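Local coordinates for prepilin-like protein (Thermus thermophilus, PDB 6QVF), which is a type IV pilin-like protein associated with natural competence and probably serves as a DNA receptor at the tip of the pilus, at residues 29-43 and 51-63. Numbering follows the deposited sequence.
Sequences VLKSEIVPALSPYKD and PSGNWRSFYFVDY
Directly after the long N-terminal helix 2-30 characteristic of type IV pilins, strand 32-35 pairs antiparallel with strand 55-58, and Val35 and Trp55 exchange backbone hydrogen bonds, as do Glu33 and Ser57. Strand 55-58 is central to a three-stranded antiparallel sheet completed by 44-45, and side chains from flanking loops and helix add to the backbone pairing. At one end Tyr59, leading into helix 59-66, lies under Lys31: CE sits 3.5 Å from the ring centroid in a CH-pi contact, and NZ follows at 4.3 Å as a cation-pi partner. A bend at chi3 (65°) folds the lysine over this face. The tyrosine's OH donates to Glu33 OE1 at 2.8 Å, the carboxylate oxygen lying at the ring edge, the planes 39° apart. At the other end Lys42 lays its aliphatic chain across the Trp55 indole, CD 3.8 Å from the six-membered ring's centroid. Ala37 meets the pyrrole side, and NE1 donates to Pro51 O at 2.9 Å, close to the ring plane, which with the lysine would limit the ring's rotation. Between these ends the 39-43 loop folds back: Asp43 grips the strand by backbone and side chain, N donating to Arg56 O (2.9 Å) and OD2 taking the Phe58 N-H (2.8 Å) on its anti lone pair. Val29 CG1 packs on Phe60 CD2 (3.8 Å) against the four-stranded sheet. Buried Ser57's hydroxyl is held by two bonds, giving one to Tyr41 O from above the carbonyl plane and receiving one from Arg86, while Arg78, salt-bridged to Asp43 OD1, would probably stabilise Asp43 as a carboxylate.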
loop_
_atom_site.group_PDB
_atom_site.type_symbol
_atom_site.label_atom_id
_atom_site.label_comp_id
_atom_site.label_asym_id
_atom_site.label_seq_id
_atom_site.Cartn_x
_atom_site.Cartn_y
_atom_site.Cartn_z
ATOM N N VAL B 29 -12.019 -5.980 8.109
ATOM C CA VAL B 29 -12.517 -6.116 6.760
ATOM C C VAL B 29 -12.771 -7.601 6.437
ATOM O O VAL B 29 -13.709 -7.909 5.691
ATOM C CB VAL B 29 -11.537 -5.481 5.766
ATOM C CG1 VAL B 29 -11.923 -5.789 4.330
ATOM C CG2 VAL B 29 -11.440 -3.992 5.994
ATOM N N LEU B 30 -11.915 -8.504 6.963
ATOM C CA LEU B 30 -11.961 -9.923 6.645
ATOM C C LEU B 30 -12.859 -10.712 7.594
ATOM O O LEU B 30 -13.019 -11.925 7.386
ATOM C CB LEU B 30 -10.534 -10.500 6.624
ATOM C CG LEU B 30 -9.745 -10.082 5.383
ATOM C CD1 LEU B 30 -8.251 -10.211 5.574
ATOM C CD2 LEU B 30 -10.190 -10.892 4.183
ATOM N N LYS B 31 -13.460 -10.044 8.566
ATOM C CA LYS B 31 -14.269 -10.703 9.602
ATOM C C LYS B 31 -15.555 -11.266 8.986
ATOM O O LYS B 31 -16.183 -10.635 8.134
ATOM C CB LYS B 31 -14.605 -9.666 10.683
ATOM C CG LYS B 31 -15.396 -10.157 11.878
ATOM C CD LYS B 31 -15.348 -9.165 13.012
ATOM C CE LYS B 31 -16.011 -7.848 12.716
ATOM N NZ LYS B 31 -16.048 -6.980 13.912
ATOM N N SER B 32 -16.014 -12.404 9.506
ATOM C CA SER B 32 -17.304 -12.972 9.142
ATOM C C SER B 32 -18.002 -13.397 10.425
ATOM O O SER B 32 -17.335 -13.581 11.478
ATOM C CB SER B 32 -17.182 -14.093 8.180
ATOM O OG SER B 32 -16.526 -15.215 8.722
ATOM N N GLU B 33 -19.328 -13.570 10.322
ATOM C CA GLU B 33 -20.172 -13.978 11.445
ATOM C C GLU B 33 -21.306 -14.839 10.902
ATOM O O GLU B 33 -21.754 -14.660 9.745
ATOM C CB GLU B 33 -20.618 -12.675 12.109
ATOM C CG GLU B 33 -21.730 -12.712 13.105
ATOM C CD GLU B 33 -22.133 -11.320 13.554
ATOM O OE1 GLU B 33 -21.294 -10.391 13.479
ATOM O OE2 GLU B 33 -23.289 -11.158 13.980
ATOM N N ILE B 34 -21.772 -15.767 11.726
ATOM C CA ILE B 34 -22.911 -16.585 11.383
ATOM C C ILE B 34 -24.180 -15.855 11.830
ATOM O O ILE B 34 -24.272 -15.363 12.961
ATOM C CB ILE B 34 -22.796 -17.967 12.052
ATOM C CG1 ILE B 34 -21.511 -18.687 11.674
ATOM C CG2 ILE B 34 -24.010 -18.806 11.707
ATOM C CD1 ILE B 34 -21.261 -18.768 10.196
ATOM N N VAL B 35 -25.171 -15.812 10.938
ATOM C CA VAL B 35 -26.415 -15.120 11.198
ATOM C C VAL B 35 -27.564 -16.006 10.725
ATOM O O VAL B 35 -27.405 -16.854 9.855
ATOM C CB VAL B 35 -26.461 -13.735 10.515
ATOM C CG1 VAL B 35 -25.292 -12.847 10.946
ATOM C CG2 VAL B 35 -26.517 -13.850 8.991
ATOM N N PRO B 36 -28.772 -15.798 11.269
ATOM C CA PRO B 36 -29.942 -16.564 10.839
ATOM C C PRO B 36 -30.437 -16.095 9.469
ATOM O O PRO B 36 -30.044 -15.008 8.998
ATOM C CB PRO B 36 -30.975 -16.321 11.942
ATOM C CG PRO B 36 -30.541 -15.079 12.643
ATOM C CD PRO B 36 -29.045 -14.930 12.415
ATOM N N ALA B 37 -31.285 -16.917 8.841
ATOM C CA ALA B 37 -31.819 -16.658 7.490
ATOM C C ALA B 37 -32.603 -15.346 7.433
ATOM O O ALA B 37 -32.725 -14.777 6.349
ATOM C CB ALA B 37 -32.681 -17.807 7.045
ATOM N N LEU B 38 -33.111 -14.865 8.576
ATOM C CA LEU B 38 -33.878 -13.620 8.600
ATOM C C LEU B 38 -32.967 -12.387 8.730
ATOM O O LEU B 38 -33.467 -11.276 8.678
ATOM C CB LEU B 38 -34.913 -13.672 9.728
ATOM C CG LEU B 38 -36.098 -14.609 9.465
ATOM C CD1 LEU B 38 -36.969 -14.769 10.695
ATOM C CD2 LEU B 38 -36.931 -14.117 8.302
ATOM N N SER B 39 -31.649 -12.577 8.914
ATOM C CA SER B 39 -30.733 -11.434 9.078
ATOM C C SER B 39 -30.668 -10.609 7.801
ATOM O O SER B 39 -30.525 -11.149 6.690
ATOM C CB SER B 39 -29.340 -11.850 9.468
ATOM O OG SER B 39 -28.473 -10.715 9.481
ATOM N N PRO B 40 -30.745 -9.267 7.930
ATOM C CA PRO B 40 -30.552 -8.381 6.783
ATOM C C PRO B 40 -29.111 -8.406 6.268
ATOM O O PRO B 40 -28.872 -7.925 5.146
ATOM C CB PRO B 40 -30.886 -6.988 7.326
ATOM C CG PRO B 40 -30.588 -7.099 8.819
ATOM C CD PRO B 40 -30.952 -8.523 9.183
ATOM N N TYR B 41 -28.193 -9.008 7.056
ATOM C CA TYR B 41 -26.763 -8.998 6.701
ATOM C C TYR B 41 -26.288 -10.333 6.137
ATOM O O TYR B 41 -25.097 -10.540 5.931
ATOM C CB TYR B 41 -25.930 -8.583 7.914
ATOM C CG TYR B 41 -26.438 -7.364 8.622
ATOM C CD1 TYR B 41 -26.695 -6.185 7.938
ATOM C CD2 TYR B 41 -26.617 -7.365 9.985
ATOM C CE1 TYR B 41 -27.145 -5.054 8.581
ATOM C CE2 TYR B 41 -27.044 -6.232 10.650
ATOM C CZ TYR B 41 -27.342 -5.087 9.943
ATOM O OH TYR B 41 -27.795 -3.967 10.561
ATOM N N LYS B 42 -27.220 -11.251 5.875
ATOM C CA LYS B 42 -26.853 -12.535 5.326
ATOM C C LYS B 42 -26.214 -12.376 3.943
ATOM O O LYS B 42 -26.651 -11.543 3.146
ATOM C CB LYS B 42 -28.063 -13.474 5.277
ATOM C CG LYS B 42 -29.077 -13.178 4.178
ATOM C CD LYS B 42 -30.358 -13.967 4.342
ATOM C CE LYS B 42 -31.218 -14.009 3.093
ATOM N NZ LYS B 42 -31.592 -12.661 2.640
ATOM N N ASP B 43 -25.152 -13.164 3.679
ATOM C CA ASP B 43 -24.472 -13.150 2.383
ATOM C C ASP B 43 -24.532 -14.512 1.690
ATOM O O ASP B 43 -24.823 -14.586 0.507
ATOM C CB ASP B 43 -23.048 -12.626 2.553
ATOM C CG ASP B 43 -23.038 -11.138 2.883
ATOM O OD1 ASP B 43 -23.733 -10.374 2.164
ATOM O OD2 ASP B 43 -22.352 -10.744 3.851
ATOM N N PRO B 51 -31.317 -22.942 2.367
ATOM C CA PRO B 51 -31.385 -21.502 2.639
ATOM C C PRO B 51 -32.186 -21.123 3.900
ATOM O O PRO B 51 -32.128 -19.975 4.350
ATOM C CB PRO B 51 -32.049 -20.950 1.367
ATOM C CG PRO B 51 -32.826 -22.118 0.815
ATOM C CD PRO B 51 -31.952 -23.327 1.098
ATOM N N SER B 52 -32.928 -22.071 4.486
ATOM C CA SER B 52 -33.727 -21.763 5.711
ATOM C C SER B 52 -32.817 -21.831 6.950
ATOM O O SER B 52 -33.167 -21.302 8.007
ATOM C CB SER B 52 -34.929 -22.683 5.837
ATOM O OG SER B 52 -34.526 -24.007 6.160
ATOM N N GLY B 53 -31.674 -22.520 6.803
ATOM C CA GLY B 53 -30.651 -22.634 7.851
ATOM C C GLY B 53 -29.871 -21.340 8.042
ATOM O O GLY B 53 -30.227 -20.296 7.523
ATOM N N ASN B 54 -28.791 -21.405 8.821
ATOM C CA ASN B 54 -27.950 -20.217 9.080
ATOM C C ASN B 54 -27.132 -19.825 7.843
ATOM O O ASN B 54 -26.904 -20.604 6.912
ATOM C CB ASN B 54 -27.077 -20.422 10.316
ATOM C CG ASN B 54 -27.898 -20.444 11.588
ATOM O OD1 ASN B 54 -28.819 -19.637 11.760
ATOM N ND2 ASN B 54 -27.572 -21.348 12.490
ATOM N N TRP B 55 -26.659 -18.573 7.875
ATOM C CA TRP B 55 -25.930 -17.977 6.793
ATOM C C TRP B 55 -24.632 -17.398 7.345
ATOM O O TRP B 55 -24.529 -17.066 8.508
ATOM C CB TRP B 55 -26.746 -16.835 6.156
ATOM C CG TRP B 55 -27.930 -17.277 5.344
ATOM C CD1 TRP B 55 -28.963 -18.079 5.748
ATOM C CD2 TRP B 55 -28.160 -17.001 3.946
ATOM N NE1 TRP B 55 -29.817 -18.297 4.702
ATOM C CE2 TRP B 55 -29.358 -17.657 3.586
ATOM C CE3 TRP B 55 -27.499 -16.236 2.974
ATOM C CZ2 TRP B 55 -29.887 -17.587 2.301
ATOM C CZ3 TRP B 55 -28.009 -16.194 1.700
ATOM C CH2 TRP B 55 -29.204 -16.833 1.377
ATOM N N ARG B 56 -23.661 -17.238 6.456
ATOM C CA ARG B 56 -22.479 -16.440 6.783
ATOM C C ARG B 56 -22.700 -15.004 6.271
ATOM O O ARG B 56 -23.292 -14.806 5.209
ATOM C CB ARG B 56 -21.249 -17.107 6.166
ATOM C CG ARG B 56 -19.932 -16.449 6.578
ATOM C CD ARG B 56 -18.777 -17.344 6.189
ATOM N NE ARG B 56 -18.705 -18.494 7.095
ATOM C CZ ARG B 56 -18.898 -19.772 6.792
ATOM N NH1 ARG B 56 -19.381 -20.160 5.621
ATOM N NH2 ARG B 56 -18.615 -20.674 7.710
ATOM N N SER B 57 -22.206 -14.040 7.057
ATOM C CA SER B 57 -22.226 -12.632 6.787
ATOM C C SER B 57 -20.788 -12.143 6.784
ATOM O O SER B 57 -20.040 -12.370 7.756
ATOM C CB SER B 57 -23.036 -11.908 7.822
ATOM O OG SER B 57 -23.099 -10.496 7.591
ATOM N N PHE B 58 -20.413 -11.453 5.697
ATOM C CA PHE B 58 -19.049 -10.924 5.574
ATOM C C PHE B 58 -19.030 -9.411 5.793
ATOM O O PHE B 58 -19.684 -8.680 5.074
ATOM C CB PHE B 58 -18.473 -11.218 4.187
ATOM C CG PHE B 58 -18.370 -12.680 3.857
ATOM C CD1 PHE B 58 -17.340 -13.426 4.369
ATOM C CD2 PHE B 58 -19.310 -13.325 3.071
ATOM C CE1 PHE B 58 -17.216 -14.767 4.078
ATOM C CE2 PHE B 58 -19.192 -14.681 2.801
ATOM C CZ PHE B 58 -18.148 -15.394 3.314
ATOM N N TYR B 59 -18.237 -8.977 6.761
ATOM C CA TYR B 59 -18.075 -7.552 6.999
ATOM C C TYR B 59 -17.448 -6.866 5.775
ATOM O O TYR B 59 -17.540 -5.647 5.659
ATOM C CB TYR B 59 -17.259 -7.290 8.263
ATOM C CG TYR B 59 -18.042 -7.412 9.543
ATOM C CD1 TYR B 59 -18.549 -8.636 9.951
ATOM C CD2 TYR B 59 -18.389 -6.303 10.281
ATOM C CE1 TYR B 59 -19.282 -8.762 11.123
ATOM C CE2 TYR B 59 -19.097 -6.412 11.470
ATOM C CZ TYR B 59 -19.585 -7.644 11.874
ATOM O OH TYR B 59 -20.330 -7.765 13.020
ATOM N N PHE B 60 -16.751 -7.632 4.941
ATOM C CA PHE B 60 -16.189 -7.087 3.701
ATOM C C PHE B 60 -17.256 -6.248 2.984
ATOM O O PHE B 60 -16.988 -5.149 2.468
ATOM C CB PHE B 60 -15.655 -8.207 2.817
ATOM C CG PHE B 60 -15.078 -7.712 1.526
ATOM C CD1 PHE B 60 -15.901 -7.407 0.448
ATOM C CD2 PHE B 60 -13.719 -7.486 1.432
ATOM C CE1 PHE B 60 -15.357 -6.887 -0.721
ATOM C CE2 PHE B 60 -13.181 -7.021 0.232
ATOM C CZ PHE B 60 -13.997 -6.716 -0.819
ATOM N N VAL B 61 -18.467 -6.796 2.902
ATOM C CA VAL B 61 -19.562 -6.113 2.189
ATOM C C VAL B 61 -19.885 -4.775 2.844
ATOM O O VAL B 61 -20.055 -3.757 2.158
ATOM C CB VAL B 61 -20.806 -7.015 2.125
ATOM C CG1 VAL B 61 -21.987 -6.337 1.439
ATOM C CG2 VAL B 61 -20.489 -8.341 1.464
ATOM N N ASP B 62 -20.006 -4.769 4.172
ATOM C CA ASP B 62 -20.321 -3.576 4.908
ATOM C C ASP B 62 -19.254 -2.506 4.678
ATOM O O ASP B 62 -19.577 -1.358 4.368
ATOM C CB ASP B 62 -20.507 -3.860 6.393
ATOM C CG ASP B 62 -21.594 -4.902 6.573
ATOM O OD1 ASP B 62 -22.772 -4.524 6.471
ATOM O OD2 ASP B 62 -21.240 -6.098 6.720
ATOM N N TYR B 63 -17.991 -2.885 4.794
ATOM C CA TYR B 63 -16.935 -1.871 4.629
ATOM C C TYR B 63 -16.870 -1.403 3.170
ATOM O O TYR B 63 -16.679 -0.192 2.917
ATOM C CB TYR B 63 -15.578 -2.404 5.089
ATOM C CG TYR B 63 -15.442 -2.399 6.594
ATOM C CD1 TYR B 63 -15.240 -1.215 7.276
ATOM C CD2 TYR B 63 -15.477 -3.576 7.331
ATOM C CE1 TYR B 63 -15.161 -1.182 8.652
ATOM C CE2 TYR B 63 -15.372 -3.558 8.704
ATOM C CZ TYR B 63 -15.202 -2.364 9.368
ATOM O OH TYR B 63 -15.090 -2.371 10.727
HETATM O O HOH W 1 -15.317 -10.092 5.520
HETATM O O HOH W 2 -15.944 -4.220 12.423
HETATM O O HOH W 3 -18.091 -17.213 9.764
HETATM O O HOH W 4 -32.164 -19.365 9.999
#